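Side-chain contact in uncharacterized protein (Peptoclostridium difficile, PDB 6N7M), which is of unknown function, is probably exported by way of a predicted signal peptide, and folds as an antiparallel helical hairpin that pairs with a second copy: residues 45-50 / 67-72. Numbering follows the deposited sequence.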
# COMPACT_ATOMS: atom_id res chain seq x y z
N GLN A 45 13.04 -3.18 -1.82
CA GLN A 45 14.41 -2.67 -2.11
C GLN A 45 14.36 -1.14 -2.21
O GLN A 45 15.31 -0.48 -1.76
CB GLN A 45 14.95 -3.29 -3.39
CG GLN A 45 16.35 -2.83 -3.75
CD GLN A 45 17.36 -3.23 -2.71
OE1 GLN A 45 17.27 -4.28 -2.09
NE2 GLN A 45 18.38 -2.41 -2.56
N GLU A 46 13.27 -0.60 -2.78
CA GLU A 46 13.13 0.87 -2.90
C GLU A 46 13.05 1.45 -1.48
O GLU A 46 13.68 2.52 -1.25
CB GLU A 46 11.90 1.27 -3.72
CG GLU A 46 11.92 2.73 -4.13
CD GLU A 46 10.65 3.31 -4.72
OE1 GLU A 46 10.65 4.51 -5.03
OE2 GLU A 46 9.65 2.58 -4.84
N LEU A 47 12.36 0.76 -0.57
CA LEU A 47 12.22 1.24 0.83
C LEU A 47 13.56 1.13 1.56
O LEU A 47 13.86 2.02 2.39
CB LEU A 47 11.16 0.44 1.58
CG LEU A 47 10.79 1.00 2.94
CD1 LEU A 47 10.26 2.43 2.80
CD2 LEU A 47 9.76 0.11 3.63
N LYS A 48 14.30 0.06 1.27
CA LYS A 48 15.63 -0.11 1.92
C LYS A 48 16.56 1.01 1.45
O LYS A 48 17.29 1.60 2.31
CB LYS A 48 16.23 -1.48 1.62
CG LYS A 48 15.56 -2.62 2.36
CD LYS A 48 16.07 -3.98 2.04
CE LYS A 48 17.45 -4.26 2.58
NZ LYS A 48 17.80 -5.70 2.41
N ASP A 49 16.51 1.30 0.16
CA ASP A 49 17.40 2.35 -0.40
C ASP A 49 17.01 3.70 0.19
O ASP A 49 17.93 4.47 0.59
CB ASP A 49 17.34 2.35 -1.93
CG ASP A 49 17.90 1.09 -2.55
OD1 ASP A 49 18.39 0.23 -1.81
OD2 ASP A 49 17.79 0.96 -3.78
N TYR A 50 15.71 3.94 0.32
CA TYR A 50 15.23 5.23 0.86
C TYR A 50 15.66 5.38 2.33
O TYR A 50 16.16 6.48 2.70
CB TYR A 50 13.73 5.38 0.65
CG TYR A 50 13.28 6.77 1.00
CD1 TYR A 50 13.46 7.81 0.11
CD2 TYR A 50 12.78 7.06 2.26
CE1 TYR A 50 13.11 9.11 0.43
CE2 TYR A 50 12.40 8.35 2.60
CZ TYR A 50 12.58 9.38 1.69
OH TYR A 50 12.20 10.65 2.00
N GLU A 67 12.39 -2.36 11.42
CA GLU A 67 11.46 -3.41 11.91
C GLU A 67 10.37 -3.68 10.87
O GLU A 67 10.02 -4.87 10.65
CB GLU A 67 10.83 -2.96 13.22
CG GLU A 67 10.01 -4.03 13.91
CD GLU A 67 9.25 -3.51 15.11
OE1 GLU A 67 8.88 -2.30 15.11
OE2 GLU A 67 9.03 -4.29 16.07
N THR A 68 9.80 -2.62 10.30
CA THR A 68 8.77 -2.75 9.23
C THR A 68 9.37 -3.46 8.00
O THR A 68 8.70 -4.32 7.46
CB THR A 68 8.19 -1.37 8.87
OG1 THR A 68 7.51 -0.89 10.03
CG2 THR A 68 7.24 -1.36 7.69
N ILE A 69 10.58 -3.08 7.57
CA ILE A 69 11.24 -3.76 6.42
C ILE A 69 11.42 -5.26 6.74
O ILE A 69 11.12 -6.10 5.85
CB ILE A 69 12.55 -3.03 6.07
CG1 ILE A 69 12.22 -1.67 5.46
CG2 ILE A 69 13.41 -3.88 5.16
CD1 ILE A 69 13.42 -0.78 5.20
N LYS A 70 11.79 -5.59 7.98
CA LYS A 70 11.98 -7.02 8.36
C LYS A 70 10.65 -7.74 8.18
O LYS A 70 10.66 -8.83 7.63
CB LYS A 70 12.50 -7.19 9.79
CG LYS A 70 14.00 -6.96 9.95
CD LYS A 70 14.51 -7.20 11.37
CE LYS A 70 16.02 -7.31 11.43
NZ LYS A 70 16.50 -7.78 12.75
N LYS A 71 9.56 -7.15 8.67
CA LYS A 71 8.19 -7.72 8.56
C LYS A 71 7.85 -7.89 7.07
O LYS A 71 7.30 -8.92 6.72
CB LYS A 71 7.19 -6.81 9.26
CG LYS A 71 5.72 -7.15 9.05
CD LYS A 71 4.77 -6.04 9.48
CE LYS A 71 4.91 -4.77 8.66
NZ LYS A 71 3.86 -3.77 8.99
N MSE A 72 8.18 -6.90 6.24
CA MSE A 72 7.84 -7.04 4.80
C MSE A 72 8.62 -8.20 4.18
O MSE A 72 8.05 -8.90 3.33
CB MSE A 72 8.07 -5.69 4.10
CG MSE A 72 7.24 -4.60 4.66
SE MSE A 72 7.78 -2.90 3.88
CE MSE A 72 7.17 -3.12 2.04
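L47 of helix 37-51 packs against I69 and M72, one turn apart on helix 62-82, in the core of an antiparallel helical hairpin. The two short axes run at 163° and approach to 10.7 Å, a spacing that branched aliphatic side chains can bridge. With CG anti to the backbone N (chi1 -170°), L47 extends toward the facing helix and presents its CD2 methyl to both partners: CD2 lies 3.5 Å from CG1 of I69 and 3.6 Å from SE of M72, a selenomethionine whose chain crosses the leucine at about a right angle. The unbranched, flexible chain of methionine suits a place where it must also meet Y40, H43 and I44 of helix 37-51. V32 of the second subunit also packs on L47, so the leucine serves both the hairpin and the dimer. I69 uses its beta branch to divide its contacts: CG1 lies against L47, CG2 against K48, and CD1 touches L47 while also lying near CG of K48. Lysine suits this border because its methylenes can cover the isoleucine while the amine extends past it, making a long, weak ion pair with E73; the methylene contact brings CG of K48 to 3.7 Å from CG2 of I69.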